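Local structure of histone-lysine N-methyltransferase, H3 lysine-9 specific SUVH4 (Arabidopsis thaliana, 4QEO) at residues 183-195 and 206-218. The protein methylates histone H3, placing a mark of transcriptional repression, and binds methylated DNA, linking DNA methylation to histone methylation in gene silencing. Sequence-based numbering, arbitrary orientation.
Sequences TYDGLYKVEKFWA and KYRLKRLEGQPEL
Tyr-188 and Arg-211 face each other as a non-hydrogen-bonded pair in the antiparallel beta hairpin of the SRA domain, whose strands 180-197 and 203-211 belong to its mixed beta sheet. Arg-211 illustrates how one side chain can tie the loop after its strand to the neighbouring strand. Arg-211 CB lies over the Tyr-188 ring in a CH-pi contact, 3.7 Å from the centroid; its CG passes CE1 of the same ring, and its CD ends 3.6 Å from the Tyr-188 OH, which is hydrogen-bonded to Ala-123 O. With CG anti to the backbone N (chi1 -166°) and the chain extended to NE, the guanidinium reaches past the ring to Asp-185. There Arg-211 NE and NH2 both donate to Asp-185 O, NE at 2.8 Å, while NH1 and NH2 hold Pro-216 O of the loop. These paired, in-plane grips fix the rotation of the group, and Leu-218 CG and Gln-215 NE2 lie over its opposite faces. Gln-215 in turn treats Leu-187 as a strand partner would: OE1 takes its N-H on an in-plane lone pair at 2.8 Å, and NE2 donates to its O. Farther along, a classic beta bulge sets Glu-191 and Lys-192 both against Arg-208, beyond which Lys-206 CB rests over the Trp-194 indole. At the bulge, Arg-208 O accepts from Glu-191 N at 2.6 Å and from Lys-192 N at 3.3 Å.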
loop_
_atom_site.group_PDB
_atom_site.type_symbol
_atom_site.label_atom_id
_atom_site.label_comp_id
_atom_site.label_asym_id
_atom_site.label_seq_id
_atom_site.Cartn_x
_atom_site.Cartn_y
_atom_site.Cartn_z
ATOM N N THR A 183 8.494 2.034 -10.917
ATOM C CA THR A 183 7.296 2.567 -11.556
ATOM C C THR A 183 7.201 2.042 -12.974
ATOM O O THR A 183 8.155 2.145 -13.750
ATOM C CB THR A 183 7.290 4.104 -11.596
ATOM O OG1 THR A 183 8.381 4.555 -12.416
ATOM C CG2 THR A 183 7.433 4.663 -10.183
ATOM N N TYR A 184 6.054 1.463 -13.302
ATOM C CA TYR A 184 5.756 1.126 -14.684
ATOM C C TYR A 184 5.516 2.410 -15.471
ATOM O O TYR A 184 4.575 3.154 -15.178
ATOM C CB TYR A 184 4.522 0.218 -14.752
ATOM C CG TYR A 184 4.014 0.025 -16.163
ATOM C CD1 TYR A 184 4.885 -0.339 -17.187
ATOM C CD2 TYR A 184 2.665 0.187 -16.469
ATOM C CE1 TYR A 184 4.434 -0.504 -18.487
ATOM C CE2 TYR A 184 2.204 0.020 -17.762
ATOM C CZ TYR A 184 3.090 -0.326 -18.765
ATOM O OH TYR A 184 2.633 -0.495 -20.057
ATOM N N ASP A 185 6.342 2.659 -16.489
ATOM C CA ASP A 185 6.314 3.939 -17.172
ATOM C C ASP A 185 5.676 3.898 -18.561
ATOM O O ASP A 185 5.740 4.881 -19.310
ATOM C CB ASP A 185 7.735 4.515 -17.247
ATOM C CG ASP A 185 8.251 4.969 -15.884
ATOM O OD1 ASP A 185 7.432 5.132 -14.949
ATOM O OD2 ASP A 185 9.472 5.173 -15.747
ATOM N N GLY A 186 5.067 2.768 -18.905
ATOM C CA GLY A 186 4.358 2.657 -20.174
ATOM C C GLY A 186 5.057 1.808 -21.221
ATOM O O GLY A 186 6.126 1.226 -20.973
ATOM N N LEU A 187 4.461 1.741 -22.408
ATOM C CA LEU A 187 5.027 0.955 -23.487
ATOM C C LEU A 187 6.053 1.765 -24.311
ATOM O O LEU A 187 5.867 2.960 -24.547
ATOM C CB LEU A 187 3.898 0.463 -24.393
ATOM C CG LEU A 187 2.830 -0.365 -23.658
ATOM C CD1 LEU A 187 1.649 -0.581 -24.555
ATOM C CD2 LEU A 187 3.446 -1.721 -23.278
ATOM N N TYR A 188 7.123 1.098 -24.739
ATOM C CA TYR A 188 8.128 1.678 -25.637
ATOM C C TYR A 188 8.324 0.732 -26.803
ATOM O O TYR A 188 8.235 -0.487 -26.650
ATOM C CB TYR A 188 9.485 1.837 -24.921
ATOM C CG TYR A 188 9.575 2.950 -23.875
ATOM C CD1 TYR A 188 8.780 2.949 -22.735
ATOM C CD2 TYR A 188 10.514 3.980 -24.018
ATOM C CE1 TYR A 188 8.891 3.959 -21.767
ATOM C CE2 TYR A 188 10.636 4.989 -23.051
ATOM C CZ TYR A 188 9.827 4.974 -21.937
ATOM O OH TYR A 188 9.933 5.984 -20.995
ATOM N N LYS A 189 8.618 1.281 -27.975
ATOM C CA LYS A 189 9.088 0.457 -29.065
ATOM C C LYS A 189 10.599 0.360 -29.023
ATOM O O LYS A 189 11.265 1.259 -28.513
ATOM C CB LYS A 189 8.664 1.054 -30.417
ATOM C CG LYS A 189 9.300 2.415 -30.783
ATOM C CD LYS A 189 9.065 2.718 -32.310
ATOM C CE LYS A 189 9.744 4.016 -32.813
ATOM N NZ LYS A 189 9.544 4.257 -34.313
ATOM N N VAL A 190 11.135 -0.728 -29.565
ATOM C CA VAL A 190 12.561 -0.805 -29.849
ATOM C C VAL A 190 12.763 -0.237 -31.252
ATOM O O VAL A 190 12.391 -0.846 -32.255
ATOM C CB VAL A 190 13.078 -2.247 -29.771
ATOM C CG1 VAL A 190 14.612 -2.278 -29.861
ATOM C CG2 VAL A 190 12.598 -2.871 -28.475
ATOM N N GLU A 191 13.338 0.959 -31.299
ATOM C CA GLU A 191 13.518 1.695 -32.541
ATOM C C GLU A 191 14.653 1.080 -33.309
ATOM O O GLU A 191 14.565 0.851 -34.518
ATOM C CB GLU A 191 13.861 3.147 -32.227
ATOM C CG GLU A 191 14.441 3.901 -33.411
ATOM C CD GLU A 191 13.571 5.055 -33.807
ATOM O OE1 GLU A 191 12.473 4.811 -34.354
ATOM O OE2 GLU A 191 13.968 6.206 -33.531
ATOM N N LYS A 192 15.738 0.809 -32.607
ATOM C CA LYS A 192 16.812 0.103 -33.307
ATOM C C LYS A 192 17.780 -0.471 -32.323
ATOM O O LYS A 192 17.656 -0.213 -31.143
ATOM C CB LYS A 192 17.561 1.024 -34.275
ATOM C CG LYS A 192 18.219 2.184 -33.616
ATOM C CD LYS A 192 19.080 2.923 -34.602
ATOM C CE LYS A 192 19.447 4.265 -34.031
ATOM N NZ LYS A 192 18.245 5.035 -33.631
ATOM N N PHE A 193 18.734 -1.259 -32.799
ATOM C CA PHE A 193 19.692 -1.859 -31.883
ATOM C C PHE A 193 20.984 -2.125 -32.600
ATOM O O PHE A 193 21.014 -2.250 -33.835
ATOM C CB PHE A 193 19.146 -3.178 -31.304
ATOM C CG PHE A 193 19.021 -4.265 -32.336
ATOM C CD1 PHE A 193 17.897 -4.329 -33.154
ATOM C CD2 PHE A 193 20.035 -5.202 -32.509
ATOM C CE1 PHE A 193 17.784 -5.306 -34.126
ATOM C CE2 PHE A 193 19.933 -6.186 -33.499
ATOM C CZ PHE A 193 18.819 -6.229 -34.309
ATOM N N TRP A 194 22.070 -2.211 -31.848
ATOM C CA TRP A 194 23.350 -2.440 -32.524
ATOM C C TRP A 194 24.357 -2.959 -31.525
ATOM O O TRP A 194 24.080 -2.959 -30.345
ATOM C CB TRP A 194 23.853 -1.140 -33.182
ATOM C CG TRP A 194 24.167 -0.078 -32.191
ATOM C CD1 TRP A 194 25.390 0.195 -31.627
ATOM C CD2 TRP A 194 23.236 0.847 -31.604
ATOM N NE1 TRP A 194 25.270 1.240 -30.738
ATOM C CE2 TRP A 194 23.962 1.662 -30.712
ATOM C CE3 TRP A 194 21.859 1.077 -31.764
ATOM C CZ2 TRP A 194 23.355 2.678 -29.968
ATOM C CZ3 TRP A 194 21.260 2.096 -31.023
ATOM C CH2 TRP A 194 22.008 2.875 -30.136
ATOM N N ALA A 195 25.521 -3.413 -31.993
ATOM C CA ALA A 195 26.577 -3.853 -31.094
ATOM C C ALA A 195 27.682 -2.825 -31.154
ATOM O O ALA A 195 27.953 -2.295 -32.214
ATOM C CB ALA A 195 27.120 -5.201 -31.550
ATOM N N LYS A 206 23.047 -2.597 -27.672
ATOM C CA LYS A 206 22.361 -1.403 -27.208
ATOM C C LYS A 206 21.041 -1.334 -27.936
ATOM O O LYS A 206 21.001 -1.586 -29.141
ATOM C CB LYS A 206 23.185 -0.130 -27.527
ATOM C CG LYS A 206 24.463 -0.002 -26.692
ATOM C CD LYS A 206 25.037 1.407 -26.819
ATOM C CE LYS A 206 25.748 1.795 -25.547
ATOM N NZ LYS A 206 26.507 3.068 -25.677
ATOM N N TYR A 207 19.988 -0.987 -27.197
ATOM C CA TYR A 207 18.621 -0.989 -27.680
ATOM C C TYR A 207 18.079 0.413 -27.503
ATOM O O TYR A 207 17.967 0.907 -26.401
ATOM C CB TYR A 207 17.762 -2.051 -26.941
ATOM C CG TYR A 207 18.290 -3.434 -27.266
ATOM C CD1 TYR A 207 19.321 -3.986 -26.529
ATOM C CD2 TYR A 207 17.808 -4.140 -28.361
ATOM C CE1 TYR A 207 19.857 -5.232 -26.845
ATOM C CE2 TYR A 207 18.345 -5.395 -28.694
ATOM C CZ TYR A 207 19.371 -5.918 -27.924
ATOM O OH TYR A 207 19.907 -7.146 -28.245
ATOM N N ARG A 208 17.788 1.072 -28.614
ATOM C CA ARG A 208 17.196 2.392 -28.543
ATOM C C ARG A 208 15.677 2.246 -28.561
ATOM O O ARG A 208 15.082 1.720 -29.549
ATOM C CB ARG A 208 17.685 3.246 -29.708
ATOM C CG ARG A 208 16.932 4.554 -29.911
ATOM C CD ARG A 208 17.256 5.579 -28.827
ATOM N NE ARG A 208 18.668 5.596 -28.418
ATOM C CZ ARG A 208 19.631 6.236 -29.083
ATOM N NH1 ARG A 208 20.888 6.215 -28.655
ATOM N NH2 ARG A 208 19.341 6.886 -30.192
ATOM N N LEU A 209 15.093 2.731 -27.459
ATOM C CA LEU A 209 13.666 2.649 -27.165
ATOM C C LEU A 209 13.051 4.036 -27.196
ATOM O O LEU A 209 13.671 5.009 -26.736
ATOM C CB LEU A 209 13.448 2.066 -25.769
ATOM C CG LEU A 209 14.380 0.914 -25.353
ATOM C CD1 LEU A 209 14.078 0.509 -23.926
ATOM C CD2 LEU A 209 14.172 -0.237 -26.270
ATOM N N LYS A 210 11.828 4.109 -27.723
ATOM C CA LYS A 210 11.071 5.361 -27.820
ATOM C C LYS A 210 9.700 5.097 -27.254
ATOM O O LYS A 210 9.044 4.140 -27.670
ATOM C CB LYS A 210 10.898 5.757 -29.302
ATOM C CG LYS A 210 12.177 5.819 -30.117
ATOM C CD LYS A 210 13.133 6.875 -29.580
ATOM C CE LYS A 210 13.675 7.766 -30.697
ATOM N NZ LYS A 210 14.655 8.773 -30.190
ATOM N N ARG A 211 9.263 5.939 -26.327
ATOM C CA ARG A 211 7.980 5.756 -25.661
ATOM C C ARG A 211 6.854 5.933 -26.677
ATOM O O ARG A 211 6.897 6.829 -27.509
ATOM C CB ARG A 211 7.828 6.768 -24.522
ATOM C CG ARG A 211 6.687 6.462 -23.560
ATOM C CD ARG A 211 6.826 7.300 -22.316
ATOM N NE ARG A 211 5.903 6.920 -21.249
ATOM C CZ ARG A 211 4.726 7.504 -21.045
ATOM N NH1 ARG A 211 4.301 8.461 -21.872
ATOM N NH2 ARG A 211 3.959 7.117 -20.033
ATOM N N LEU A 212 5.863 5.059 -26.615
ATOM C CA LEU A 212 4.736 5.104 -27.536
ATOM C C LEU A 212 3.779 6.257 -27.229
ATOM O O LEU A 212 3.649 6.691 -26.084
ATOM C CB LEU A 212 3.987 3.771 -27.510
ATOM C CG LEU A 212 4.911 2.627 -27.983
ATOM C CD1 LEU A 212 4.131 1.341 -28.002
ATOM C CD2 LEU A 212 5.506 2.905 -29.369
ATOM N N GLU A 213 3.119 6.747 -28.277
ATOM C CA GLU A 213 2.125 7.805 -28.148
ATOM C C GLU A 213 0.853 7.208 -27.541
ATOM O O GLU A 213 0.734 5.987 -27.428
ATOM C CB GLU A 213 1.830 8.387 -29.533
ATOM C CG GLU A 213 3.055 8.879 -30.289
ATOM C CD GLU A 213 3.498 10.288 -29.907
ATOM O OE1 GLU A 213 2.692 11.023 -29.307
ATOM O OE2 GLU A 213 4.663 10.652 -30.217
ATOM N N GLY A 214 -0.101 8.054 -27.169
ATOM C CA GLY A 214 -1.362 7.569 -26.622
ATOM C C GLY A 214 -1.347 7.216 -25.136
ATOM O O GLY A 214 -2.256 6.559 -24.626
ATOM N N GLN A 215 -0.314 7.642 -24.427
ATOM C CA GLN A 215 -0.195 7.292 -23.011
ATOM C C GLN A 215 -0.137 8.550 -22.179
ATOM O O GLN A 215 0.152 9.625 -22.701
ATOM C CB GLN A 215 1.078 6.438 -22.768
ATOM C CG GLN A 215 1.227 5.292 -23.729
ATOM C CD GLN A 215 2.439 4.416 -23.413
ATOM O OE1 GLN A 215 2.331 3.468 -22.643
ATOM N NE2 GLN A 215 3.592 4.732 -24.013
ATOM N N PRO A 216 -0.404 8.431 -20.868
ATOM C CA PRO A 216 -0.240 9.596 -19.990
ATOM C C PRO A 216 1.194 10.088 -20.062
ATOM O O PRO A 216 2.101 9.275 -20.285
ATOM C CB PRO A 216 -0.528 9.032 -18.592
ATOM C CG PRO A 216 -1.403 7.843 -18.833
ATOM C CD PRO A 216 -1.037 7.289 -20.189
ATOM N N GLU A 217 1.397 11.390 -19.888
ATOM C CA GLU A 217 2.724 11.976 -20.017
ATOM C C GLU A 217 3.636 11.404 -18.943
ATOM O O GLU A 217 3.180 11.133 -17.847
ATOM C CB GLU A 217 2.634 13.498 -19.881
ATOM C CG GLU A 217 3.251 14.253 -21.042
ATOM C CD GLU A 217 2.712 13.801 -22.389
ATOM O OE1 GLU A 217 1.497 13.529 -22.489
ATOM O OE2 GLU A 217 3.508 13.711 -23.348
ATOM N N LEU A 218 4.908 11.189 -19.262
ATOM C CA LEU A 218 5.875 10.849 -18.226
ATOM C C LEU A 218 5.975 12.020 -17.267
ATOM O O LEU A 218 6.190 13.162 -17.671
ATOM C CB LEU A 218 7.257 10.579 -18.808
ATOM C CG LEU A 218 7.657 9.153 -19.160
ATOM C CD1 LEU A 218 9.118 9.119 -19.633
ATOM C CD2 LEU A 218 7.458 8.257 -17.970
#